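Local coordinates for protein acyl-CoA dehydrogenase (Bacillus subtilis, PDB 5LNX) that catalyses the FAD-dependent oxidation of saturated acyl-CoA thioesters to 2,3-dehydroacyl-CoA, passing the electrons to an acceptor, at residues 337-340 / 344-347; 28-33 / 347-352; 316-321 / 365-370; 66-71 / 240-245. One frame throughout, in Å; residues are numbered along the deposited sequence.

Interaction 1 (337-340 / 344-347); sequences GGYG and DYPV. With FAD (flavin-adenine dinucleotide), chain Q.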
# COMPACT_ATOMS: atom_id res chain seq x y z
N GLY D 337 16.80 -11.02 -7.18
CA GLY D 337 16.18 -12.35 -7.33
C GLY D 337 16.79 -13.32 -6.34
O GLY D 337 17.24 -12.90 -5.28
N GLY D 338 16.91 -14.59 -6.72
CA GLY D 338 17.56 -15.58 -5.87
C GLY D 338 18.82 -15.07 -5.19
O GLY D 338 19.04 -15.30 -4.01
N TYR D 339 19.67 -14.37 -5.95
CA TYR D 339 20.96 -13.86 -5.46
C TYR D 339 20.75 -12.92 -4.26
O TYR D 339 21.57 -12.86 -3.36
CB TYR D 339 21.72 -13.14 -6.58
CG TYR D 339 22.01 -14.06 -7.75
CD1 TYR D 339 23.22 -14.76 -7.83
CD2 TYR D 339 21.06 -14.28 -8.73
CE1 TYR D 339 23.47 -15.60 -8.89
CE2 TYR D 339 21.31 -15.12 -9.79
CZ TYR D 339 22.51 -15.79 -9.85
OH TYR D 339 22.74 -16.66 -10.88
N GLY D 340 19.64 -12.20 -4.26
CA GLY D 340 19.29 -11.29 -3.17
C GLY D 340 19.01 -11.96 -1.83
O GLY D 340 19.18 -11.37 -0.79
N ASP D 344 26.15 -13.67 0.89
CA ASP D 344 27.34 -13.19 0.15
C ASP D 344 27.07 -11.97 -0.71
O ASP D 344 27.99 -11.24 -1.05
CB ASP D 344 27.97 -14.30 -0.73
CG ASP D 344 27.03 -14.90 -1.76
OD1 ASP D 344 25.87 -14.45 -1.88
OD2 ASP D 344 27.49 -15.84 -2.46
N TYR D 345 25.81 -11.76 -1.04
CA TYR D 345 25.35 -10.54 -1.73
C TYR D 345 24.80 -9.48 -0.74
O TYR D 345 24.25 -9.84 0.31
CB TYR D 345 24.27 -10.91 -2.74
CG TYR D 345 24.83 -11.55 -3.97
CD1 TYR D 345 25.11 -10.80 -5.11
CD2 TYR D 345 25.12 -12.91 -4.01
CE1 TYR D 345 25.62 -11.39 -6.25
CE2 TYR D 345 25.64 -13.50 -5.14
CZ TYR D 345 25.89 -12.74 -6.26
OH TYR D 345 26.38 -13.31 -7.40
N PRO D 346 24.88 -8.18 -1.13
CA PRO D 346 24.82 -7.03 -0.23
C PRO D 346 23.43 -6.46 0.14
O PRO D 346 23.37 -5.44 0.81
CB PRO D 346 25.56 -5.97 -1.04
CG PRO D 346 25.12 -6.23 -2.43
CD PRO D 346 24.88 -7.71 -2.53
N VAL D 347 22.35 -7.07 -0.34
CA VAL D 347 20.97 -6.51 -0.18
C VAL D 347 20.13 -7.13 0.94
O VAL D 347 19.22 -6.52 1.47
CB VAL D 347 20.12 -6.64 -1.47
CG1 VAL D 347 20.55 -5.61 -2.48
CG2 VAL D 347 20.16 -8.04 -2.05
PA FAD Q . 16.30 -13.41 -12.43
O1A FAD Q . 17.67 -12.79 -12.67
O2A FAD Q . 15.57 -14.22 -13.45
O5B FAD Q . 15.27 -12.18 -12.21
C5B FAD Q . 15.59 -11.12 -11.31
C4B FAD Q . 14.50 -10.05 -11.28
O4B FAD Q . 14.21 -9.65 -12.61
C3B FAD Q . 13.21 -10.54 -10.66
O3B FAD Q . 12.68 -9.58 -9.75
C2B FAD Q . 12.28 -10.75 -11.83
O2B FAD Q . 10.95 -10.39 -11.45
C1B FAD Q . 12.83 -9.78 -12.85
N9A FAD Q . 12.57 -10.13 -14.24
C8A FAD Q . 13.41 -10.73 -15.10
N7A FAD Q . 12.86 -10.83 -16.33
C5A FAD Q . 11.64 -10.24 -16.25
C6A FAD Q . 10.53 -9.95 -17.17
N6A FAD Q . 10.61 -10.36 -18.44
N1A FAD Q . 9.45 -9.27 -16.68
C2A FAD Q . 9.37 -8.88 -15.39
N3A FAD Q . 10.36 -9.09 -14.52
C4A FAD Q . 11.47 -9.76 -14.88
N1 FAD Q . 15.40 -23.48 -8.85
C2 FAD Q . 15.13 -24.77 -9.20
O2 FAD Q . 15.00 -25.06 -10.41
N3 FAD Q . 14.99 -25.74 -8.26
C4 FAD Q . 15.09 -25.50 -6.95
O4 FAD Q . 14.96 -26.43 -6.12
C4X FAD Q . 15.37 -24.13 -6.50
N5 FAD Q . 15.46 -23.84 -5.19
C5X FAD Q . 15.73 -22.57 -4.78
C6 FAD Q . 15.89 -22.31 -3.42
C7 FAD Q . 16.15 -21.04 -2.98
C7M FAD Q . 16.27 -20.76 -1.51
C8 FAD Q . 16.34 -19.96 -3.96
C8M FAD Q . 16.63 -18.56 -3.51
C9 FAD Q . 16.21 -20.22 -5.31
C9A FAD Q . 15.92 -21.49 -5.78
N10 FAD Q . 15.79 -21.77 -7.18
C10 FAD Q . 15.53 -23.10 -7.55
C1' FAD Q . 16.00 -20.75 -8.23
C2' FAD Q . 14.84 -19.82 -8.49
O2' FAD Q . 13.94 -20.56 -9.30
C3' FAD Q . 15.29 -18.54 -9.20
O3' FAD Q . 15.89 -17.64 -8.23
C4' FAD Q . 14.21 -17.79 -9.98
O4' FAD Q . 13.54 -18.67 -10.89
C5' FAD Q . 14.75 -16.58 -10.75
O5' FAD Q . 16.16 -16.70 -10.99
P FAD Q . 17.22 -15.47 -10.72
O1P FAD Q . 17.46 -15.49 -9.22
O2P FAD Q . 18.39 -15.46 -11.69
O3P FAD Q . 16.33 -14.15 -11.00

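Interaction 2 (28-33 / 347-352); sequences IMEKTD and VERLLR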
# COMPACT_ATOMS: atom_id res chain seq x y z
N ILE D 28 33.33 -7.74 7.99
CA ILE D 28 33.74 -8.43 9.23
C ILE D 28 32.59 -8.47 10.27
O ILE D 28 32.36 -9.49 10.90
CB ILE D 28 34.99 -7.76 9.90
CG1 ILE D 28 36.21 -7.71 8.99
CG2 ILE D 28 35.35 -8.43 11.20
CD1 ILE D 28 36.68 -9.06 8.56
N MET D 29 31.89 -7.36 10.44
CA MET D 29 30.76 -7.28 11.43
C MET D 29 29.61 -8.20 11.05
O MET D 29 29.00 -8.82 11.92
CB MET D 29 30.19 -5.87 11.54
CG MET D 29 31.07 -4.88 12.26
SD MET D 29 30.51 -3.23 11.85
CE MET D 29 29.30 -2.86 13.13
N GLU D 30 29.33 -8.29 9.75
CA GLU D 30 28.26 -9.16 9.26
C GLU D 30 28.61 -10.63 9.41
O GLU D 30 27.72 -11.50 9.47
CB GLU D 30 27.97 -8.86 7.79
CG GLU D 30 27.10 -7.63 7.58
CD GLU D 30 25.65 -7.83 8.02
OE1 GLU D 30 25.21 -6.99 8.82
OE2 GLU D 30 25.00 -8.86 7.66
N LYS D 31 29.90 -10.92 9.41
CA LYS D 31 30.38 -12.30 9.48
C LYS D 31 30.59 -12.71 10.91
O LYS D 31 30.22 -13.81 11.31
CB LYS D 31 31.68 -12.43 8.71
N THR D 32 31.21 -11.83 11.67
CA THR D 32 31.64 -12.11 13.04
C THR D 32 30.54 -11.82 14.07
O THR D 32 30.44 -12.49 15.09
CB THR D 32 32.89 -11.26 13.39
OG1 THR D 32 32.49 -9.89 13.60
N ASP D 33 29.74 -10.78 13.81
CA ASP D 33 28.77 -10.20 14.78
C ASP D 33 29.48 -9.57 15.98
O ASP D 33 28.90 -9.44 17.05
CB ASP D 33 27.74 -11.24 15.25
CG ASP D 33 26.44 -10.61 15.81
OD1 ASP D 33 26.29 -10.64 17.04
OD2 ASP D 33 25.57 -10.15 15.03
N VAL D 347 22.35 -7.07 -0.34
CA VAL D 347 20.97 -6.51 -0.18
C VAL D 347 20.13 -7.13 0.94
O VAL D 347 19.22 -6.52 1.47
CB VAL D 347 20.12 -6.64 -1.47
CG1 VAL D 347 20.55 -5.61 -2.48
CG2 VAL D 347 20.16 -8.04 -2.05
N GLU D 348 20.40 -8.37 1.23
CA GLU D 348 19.67 -9.10 2.24
C GLU D 348 19.81 -8.48 3.69
O GLU D 348 18.86 -8.47 4.51
CB GLU D 348 20.08 -10.54 2.02
CG GLU D 348 19.81 -11.38 3.20
CD GLU D 348 20.75 -11.09 4.34
OE1 GLU D 348 21.92 -10.73 4.09
OE2 GLU D 348 20.25 -11.14 5.48
N ARG D 349 20.95 -7.85 3.92
CA ARG D 349 21.25 -7.19 5.18
C ARG D 349 20.43 -5.95 5.32
O ARG D 349 20.18 -5.48 6.43
CB ARG D 349 22.72 -6.81 5.25
CG ARG D 349 23.12 -5.68 4.33
CD ARG D 349 24.61 -5.41 4.44
NE ARG D 349 25.41 -6.57 4.09
CZ ARG D 349 26.73 -6.55 3.95
NH1 ARG D 349 27.42 -5.42 4.12
NH2 ARG D 349 27.38 -7.68 3.66
N LEU D 350 20.04 -5.39 4.19
CA LEU D 350 19.33 -4.10 4.17
C LEU D 350 17.92 -4.31 4.68
O LEU D 350 17.37 -3.42 5.31
CB LEU D 350 19.29 -3.53 2.76
CG LEU D 350 20.67 -3.22 2.16
CD1 LEU D 350 20.52 -2.62 0.78
CD2 LEU D 350 21.50 -2.31 3.04
N LEU D 351 17.35 -5.48 4.39
CA LEU D 351 16.01 -5.80 4.87
C LEU D 351 16.06 -6.03 6.38
O LEU D 351 15.34 -5.39 7.16
CB LEU D 351 15.46 -7.04 4.17
CG LEU D 351 14.08 -7.49 4.67
CD1 LEU D 351 13.05 -6.41 4.40
CD2 LEU D 351 13.63 -8.78 4.05
N ARG D 352 16.87 -7.00 6.77
CA ARG D 352 17.09 -7.36 8.14
C ARG D 352 17.36 -6.11 9.00
O ARG D 352 16.75 -5.93 10.06
CB ARG D 352 18.27 -8.30 8.24
CG ARG D 352 18.01 -9.73 7.76
CD ARG D 352 19.00 -10.73 8.34
NE ARG D 352 20.34 -10.58 7.81
CZ ARG D 352 21.30 -9.81 8.30
NH1 ARG D 352 21.11 -9.10 9.41
NH2 ARG D 352 22.47 -9.71 7.67

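Interaction 3 (316-321 / 365-370); sequences MAKQFA and EIQRLI. With FAD (flavin-adenine dinucleotide), chain S.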
# COMPACT_ATOMS: atom_id res chain seq x y z
N MET D 316 7.66 12.50 11.89
CA MET D 316 7.36 12.29 10.45
C MET D 316 8.51 11.64 9.66
O MET D 316 8.31 10.66 8.93
CB MET D 316 6.99 13.64 9.80
CG MET D 316 5.55 14.06 10.08
SD MET D 316 5.19 15.76 9.59
CE MET D 316 3.40 15.83 9.67
N ALA D 317 9.70 12.22 9.80
CA ALA D 317 10.94 11.68 9.20
C ALA D 317 11.24 10.24 9.60
O ALA D 317 11.64 9.43 8.76
CB ALA D 317 12.12 12.56 9.60
N LYS D 318 11.13 9.96 10.90
CA LYS D 318 11.47 8.63 11.45
C LYS D 318 10.55 7.57 10.86
O LYS D 318 11.01 6.54 10.36
CB LYS D 318 11.33 8.62 12.98
CG LYS D 318 12.01 7.44 13.69
CD LYS D 318 11.09 6.23 13.83
CE LYS D 318 11.66 5.24 14.83
NZ LYS D 318 10.90 3.94 14.89
N GLN D 319 9.27 7.89 10.84
CA GLN D 319 8.22 7.02 10.31
C GLN D 319 8.31 6.86 8.79
O GLN D 319 8.08 5.77 8.24
CB GLN D 319 6.83 7.57 10.68
CG GLN D 319 5.66 6.71 10.21
CD GLN D 319 5.01 7.18 8.92
OE1 GLN D 319 4.52 8.32 8.85
NE2 GLN D 319 5.14 6.39 7.86
N PHE D 320 8.60 7.96 8.10
CA PHE D 320 8.59 7.94 6.64
C PHE D 320 9.79 7.16 6.09
O PHE D 320 9.63 6.20 5.35
CB PHE D 320 8.56 9.35 6.04
CG PHE D 320 8.25 9.34 4.59
CD1 PHE D 320 6.93 9.31 4.16
CD2 PHE D 320 9.27 9.17 3.65
CE1 PHE D 320 6.63 9.20 2.81
CE2 PHE D 320 8.97 9.05 2.30
CZ PHE D 320 7.65 9.06 1.89
N ALA D 321 10.98 7.59 6.50
CA ALA D 321 12.23 6.97 6.07
C ALA D 321 12.26 5.49 6.44
O ALA D 321 12.57 4.64 5.60
CB ALA D 321 13.42 7.70 6.68
N GLU D 365 4.05 3.13 15.39
CA GLU D 365 2.74 3.31 16.06
C GLU D 365 2.78 4.52 16.99
O GLU D 365 1.92 5.40 16.92
CB GLU D 365 2.29 2.06 16.81
CG GLU D 365 1.90 0.90 15.91
CD GLU D 365 3.11 0.35 15.16
OE1 GLU D 365 4.15 0.18 15.81
OE2 GLU D 365 3.06 0.16 13.93
N ILE D 366 3.83 4.62 17.77
CA ILE D 366 4.03 5.78 18.66
C ILE D 366 4.18 7.09 17.91
O ILE D 366 3.71 8.16 18.36
CB ILE D 366 5.24 5.58 19.61
CG1 ILE D 366 4.97 4.44 20.59
CG2 ILE D 366 5.56 6.86 20.38
CD1 ILE D 366 3.63 4.49 21.24
N GLN D 367 4.89 7.03 16.79
CA GLN D 367 5.22 8.22 16.00
C GLN D 367 3.95 8.81 15.38
O GLN D 367 3.77 10.04 15.31
CB GLN D 367 6.21 7.87 14.89
CG GLN D 367 7.52 7.26 15.41
CD GLN D 367 8.44 8.23 16.14
OE1 GLN D 367 8.22 9.46 16.15
NE2 GLN D 367 9.51 7.69 16.69
N ARG D 368 3.09 7.92 14.89
CA ARG D 368 1.82 8.35 14.31
C ARG D 368 0.96 8.99 15.39
O ARG D 368 0.50 10.13 15.25
CB ARG D 368 1.12 7.18 13.65
CG ARG D 368 1.71 6.84 12.29
CD ARG D 368 1.20 5.53 11.69
NE ARG D 368 1.60 5.40 10.28
CZ ARG D 368 2.42 4.47 9.78
NH1 ARG D 368 2.93 3.49 10.55
NH2 ARG D 368 2.73 4.50 8.48
N LEU D 369 0.90 8.31 16.54
CA LEU D 369 0.29 8.86 17.77
C LEU D 369 0.78 10.27 18.11
O LEU D 369 -0.01 11.23 18.15
CB LEU D 369 0.56 7.92 18.94
N ILE D 370 2.09 10.42 18.26
CA ILE D 370 2.70 11.75 18.51
C ILE D 370 2.26 12.78 17.46
O ILE D 370 1.79 13.85 17.81
CB ILE D 370 4.24 11.69 18.47
CG1 ILE D 370 4.80 10.94 19.68
CG2 ILE D 370 4.83 13.10 18.40
CD1 ILE D 370 6.30 10.74 19.64
PA FAD S . 6.19 -2.33 23.05
O1A FAD S . 6.51 -0.85 23.20
O2A FAD S . 5.49 -3.14 24.09
O5B FAD S . 5.27 -2.39 21.73
C5B FAD S . 4.85 -3.58 21.08
C4B FAD S . 4.08 -3.12 19.83
O4B FAD S . 2.90 -2.52 20.30
C3B FAD S . 4.84 -2.07 19.03
O3B FAD S . 4.57 -2.19 17.63
C2B FAD S . 4.28 -0.76 19.50
O2B FAD S . 4.13 0.14 18.42
C1B FAD S . 2.91 -1.15 19.96
N9A FAD S . 2.35 -0.37 21.05
C8A FAD S . 2.48 -0.57 22.39
N7A FAD S . 1.70 0.33 23.06
C5A FAD S . 1.08 1.11 22.13
C6A FAD S . 0.12 2.22 22.10
N6A FAD S . -0.37 2.76 23.22
N1A FAD S . -0.30 2.67 20.90
C2A FAD S . 0.11 2.17 19.72
N3A FAD S . 0.99 1.17 19.68
C4A FAD S . 1.48 0.61 20.81
N1 FAD S . 16.15 1.14 24.38
C2 FAD S . 16.90 2.08 25.00
O2 FAD S . 16.45 2.57 26.04
N3 FAD S . 18.09 2.51 24.54
C4 FAD S . 18.64 2.02 23.42
O4 FAD S . 19.75 2.42 23.00
C4X FAD S . 17.88 0.98 22.70
N5 FAD S . 18.37 0.44 21.56
C5X FAD S . 17.69 -0.54 20.91
C6 FAD S . 18.29 -1.10 19.81
C7 FAD S . 17.64 -2.07 19.08
C7M FAD S . 18.35 -2.52 17.83
C8 FAD S . 16.31 -2.55 19.53
C8M FAD S . 15.53 -3.61 18.80
C9 FAD S . 15.74 -2.01 20.66
C9A FAD S . 16.37 -1.02 21.39
N10 FAD S . 15.83 -0.47 22.60
C10 FAD S . 16.57 0.55 23.25
C1' FAD S . 14.50 -0.85 23.09
C2' FAD S . 13.43 -0.16 22.21
O2' FAD S . 13.42 1.27 22.30
C3' FAD S . 12.05 -0.74 22.49
O3' FAD S . 11.95 -2.00 21.84
C4' FAD S . 10.95 0.22 22.05
O4' FAD S . 10.97 1.38 22.89
C5' FAD S . 9.54 -0.44 22.07
O5' FAD S . 9.16 -1.10 23.27
P FAD S . 8.93 -2.71 23.39
O1P FAD S . 8.50 -3.10 24.79
O2P FAD S . 10.12 -3.41 22.80
O3P FAD S . 7.56 -3.09 22.62

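Interaction 4 (66-71 / 240-245); sequences SYILAI and GRIGIA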
# COMPACT_ATOMS: atom_id res chain seq x y z
N SER D 66 25.40 18.83 9.68
CA SER D 66 26.66 18.12 9.45
C SER D 66 26.72 16.76 10.15
O SER D 66 27.24 15.78 9.60
CB SER D 66 27.82 18.97 9.92
OG SER D 66 27.84 20.23 9.29
N TYR D 67 26.22 16.72 11.38
CA TYR D 67 26.22 15.52 12.19
C TYR D 67 25.28 14.47 11.62
O TYR D 67 25.62 13.29 11.53
CB TYR D 67 25.81 15.88 13.63
CG TYR D 67 25.27 14.71 14.42
CD1 TYR D 67 26.08 13.65 14.78
CD2 TYR D 67 23.93 14.66 14.78
CE1 TYR D 67 25.59 12.58 15.50
CE2 TYR D 67 23.42 13.60 15.49
CZ TYR D 67 24.26 12.56 15.86
OH TYR D 67 23.74 11.49 16.56
N ILE D 68 24.07 14.89 11.35
CA ILE D 68 23.03 14.01 10.80
C ILE D 68 23.46 13.54 9.43
O ILE D 68 23.28 12.38 9.06
CB ILE D 68 21.70 14.74 10.65
CG1 ILE D 68 20.78 14.45 11.82
CG2 ILE D 68 20.72 14.00 9.74
CD1 ILE D 68 20.88 14.93 13.25
N LEU D 69 24.04 14.47 8.70
CA LEU D 69 24.69 14.18 7.41
C LEU D 69 25.69 13.04 7.52
O LEU D 69 25.70 12.12 6.70
CB LEU D 69 25.37 15.45 6.92
CG LEU D 69 26.17 15.54 5.65
CD1 LEU D 69 25.22 15.78 4.49
CD2 LEU D 69 27.14 16.70 5.78
N ALA D 70 26.52 13.10 8.54
CA ALA D 70 27.50 12.05 8.79
C ALA D 70 26.79 10.71 8.91
O ALA D 70 27.05 9.78 8.13
CB ALA D 70 28.32 12.35 10.04
N ILE D 71 25.84 10.64 9.84
CA ILE D 71 25.03 9.42 10.11
C ILE D 71 24.33 8.88 8.87
O ILE D 71 24.26 7.67 8.65
CB ILE D 71 23.98 9.70 11.18
CG1 ILE D 71 24.67 10.03 12.51
CG2 ILE D 71 23.05 8.51 11.36
CD1 ILE D 71 23.73 10.22 13.68
N GLY D 240 17.72 12.25 18.31
CA GLY D 240 17.91 10.80 18.09
C GLY D 240 17.07 10.22 16.96
O GLY D 240 17.55 9.42 16.18
N ARG D 241 15.81 10.65 16.87
CA ARG D 241 14.85 10.11 15.89
C ARG D 241 15.15 10.56 14.45
O ARG D 241 14.92 9.81 13.48
CB ARG D 241 13.43 10.50 16.25
CG ARG D 241 12.75 9.54 17.23
CD ARG D 241 11.52 10.16 17.88
NE ARG D 241 11.27 9.60 19.20
CZ ARG D 241 10.38 10.07 20.07
NH1 ARG D 241 9.66 11.14 19.76
NH2 ARG D 241 10.24 9.51 21.26
N ILE D 242 15.64 11.79 14.33
CA ILE D 242 16.14 12.31 13.05
C ILE D 242 17.34 11.50 12.58
O ILE D 242 17.47 11.16 11.40
CB ILE D 242 16.60 13.77 13.17
CG1 ILE D 242 15.45 14.66 13.65
CG2 ILE D 242 17.14 14.27 11.83
CD1 ILE D 242 15.89 16.05 14.04
N GLY D 243 18.20 11.16 13.52
CA GLY D 243 19.31 10.24 13.28
C GLY D 243 18.85 8.89 12.83
O GLY D 243 19.35 8.33 11.85
N ILE D 244 17.86 8.34 13.50
CA ILE D 244 17.29 7.02 13.06
C ILE D 244 16.70 7.12 11.66
O ILE D 244 16.78 6.18 10.88
CB ILE D 244 16.19 6.53 13.99
CG1 ILE D 244 16.74 6.29 15.40
CG2 ILE D 244 15.57 5.25 13.46
CD1 ILE D 244 17.90 5.31 15.47
N ALA D 245 16.16 8.29 11.34
CA ALA D 245 15.56 8.55 10.05
C ALA D 245 16.64 8.58 8.96
O ALA D 245 16.49 8.01 7.87
CB ALA D 245 14.81 9.87 10.07

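Interaction 1 (337-340 / 344-347)
Tyr339 and Tyr345 form an offset edge-to-face (T-shaped) pair: the edge of the Tyr339 ring is directed at the face of Tyr345, with centroids 5.6 Å apart and planes at 71°. The near corner is Tyr339 CD1, 3.7 Å from Tyr345 CZ. The stem of the same residue also takes part, since Tyr339 CB sits over the centre of the Tyr345 ring, 4.0 Å from its centroid, in a CH-pi contact. At the base of the Tyr345 side chain, Tyr339 O lies 3.4 Å from Tyr345 CB. Both residues carry CG anti to the carbonyl carbon (chi1 -60° in Tyr339), and the side chains lie side by side, pointing the same way. A second point of contact is Gly340 CA against Val347 CG2, at 3.5 Å. The first segment is the glycine-rich Gly-Gly-Tyr-Gly turn that follows helix 332-336 in the C-terminal domain of the acyl-CoA dehydrogenase fold, and it lies against the FAD diphosphate. Gly338 N gives a weak hydrogen bond to FAD O1P (2.7 Å, 130° at the hydrogen), while Tyr339 CE2 brings the ring edge 3.5 Å from FAD O2P. A CB on Gly337 or Gly338 would collide with the cofactor. An alanine in place of Tyr339 would keep the CB over Tyr345 but would probably leave that ring without its edge-on partner and open a gap beside the diphosphate. Farther out, Tyr339 meets Phe154 of the second subunit edge-to-face, and Tyr345 and Val347 rest on Tyr336 of helix 332-336.

Interaction 2 (28-33 / 347-352)
Glu30 and Arg352 are joined by a salt bridge between helix 9-32 of the N-terminal domain and helix 348-356 of the C-terminal domain. Arg352 NH2 donates to Glu30 OE2 at 2.7 Å, with 135° at the hydrogen. The oxygen accepts through its syn lone pair and lies in the guanidinium plane, and the two groups are nearly coplanar, 20° apart. Arg352 also pairs through NE with Glu348 one helical turn back, a link modelled too short for its length to be trusted; together the three form a salt-bridge network. Arg352 NH1 reaches Leu200 O, and Tyr203 adds a cation-pi contact.

With CG anti to the carbonyl carbon (chi1 -79°), Glu30 sets that methylene over the centre of the Arg349 guanidinium, 3.8 Å from Arg349 CZ, and the bend at chi2 turns the carboxylate on toward Arg352. Glu30 OE2 is 4.3 Å from Arg349 NE but well out of that guanidinium plane, so the two interact through charge alone; the salt bridge of Arg349 NH2 is made with Glu27, one turn earlier on helix 9-32. Replacing Glu30 by alanine would probably leave Arg352 NH2 without its carboxylate and strip the covering methylene from the face of Arg349. Arg349 CB also lies 3.9 Å from Glu30 OE2. Within helix 348-356, Arg349 CA sits over the rim of one face of the Arg352 guanidinium, 3.7 Å above its plane.

Interaction 3 (316-321 / 365-370)
Gln319 lays its side-chain amide over one face of the Arg368 guanidinium, the two planes 29° apart and Gln319 CD 3.4 Å above the guanidinium plane, displaced toward its rim. The side chains cross at about a right angle, and Arg368 reaches the amide because its chain is extended from CG to NE (chi2 170°). Gln319 NE2 and Arg368 NH2 lie 3.1 Å apart, yet both are donors and no bond joins them; Gln319 NE2 is instead hydrogen-bonded to Asp323 OD2 and Arg368 NH2 forms a salt bridge with it, a shared acceptor that probably accounts for the two N-H groups lying near each other. Arg368 NE forms a salt bridge with Asp285 of the fourth subunit.

Beside this stack, the aliphatic part of Lys318 runs across Gln367, with Lys318 CD 3.6 Å from Gln367 NE2. Their polar ends converge on the backbone: Lys318 NZ and Gln367 NE2 both donate to Gly362 O, while Gln367 OE1 is bonded to Ser315 OG. At the centre, Gln319 CB and Gln367 CB stand 4.3 Å apart. Two residues before Gln367, Glu365 OE1 accepts a hydrogen bond from FAD O2B at 2.6 Å, so helix 364-376 carries a cofactor ligand as well as this interface. In the C-terminal helical domain the segments run roughly antiparallel, their axes 9.3 Å apart at 139°, while helix 229-265 packs against both and Phe320 faces helix 277-305.

Interaction 4 (66-71 / 240-245)
Helix 64-77 of the N-terminal domain and the long helix 229-265 of the C-terminal domain meet here, joining the two helical domains of the acyl-CoA dehydrogenase fold in the core of the subunit. The side chains that meet are all apolar, isoleucines set around a glycine, and no hydrogen bond crosses between the segments. Ile68 and Ile242 cross at about a right angle, and the methyl Ile242 CG2 rests against the Ile68 side chain: it lies 3.6 Å from Ile68 CG1 and 4.1 Å from Ile68 CD1. In Ile242 this methyl stands opposite the backbone N and beside the carbonyl carbon, while the longer CG1 branch takes the place next to the nitrogen, and it is the short branch that meets Ile68.

One turn along helix 64-77, Ile71 uses its own branch methyl in a different way. Ile71 CG2 lies 3.7 Å from Gly243 O, a van der Waals contact with the backbone of the other helix. The closest approach of the two backbones falls at this glycine, with Ile68 CA and Gly243 CA 5.8 Å apart, consistent with its having no side chain to hold the main chains away from each other.

Helix 277-305 closes one flank of the contact, its Val297 touching both Ile68 and Ala245. Helix 79-90 packs on Tyr67 and Ile71, and helix 9-32 covers Leu69 and Ala70 of helix 64-77.

From the N terminus, 28-33 opens the longest loop, which interaction 2 closes only at 347-352, tying the N-terminal domain to the C-terminal one. Within that span, 66-71 meets 240-245, so interaction 4 makes a second, more central join between the same domains. Interaction 3 opens at 316-321, before interaction 2 has closed, and ends at 365-370, after it; the two therefore cross. Interaction 1, a short local closure, falls inside the span of interaction 3 and ends on Val347, shared with interaction 2. Interactions 3 and 4 touch through Ala317, Ala321, Gln367 and Ile370 against Arg241 and Ala245, whereas interaction 1 lies about 30 Å from interaction 3, centre to centre.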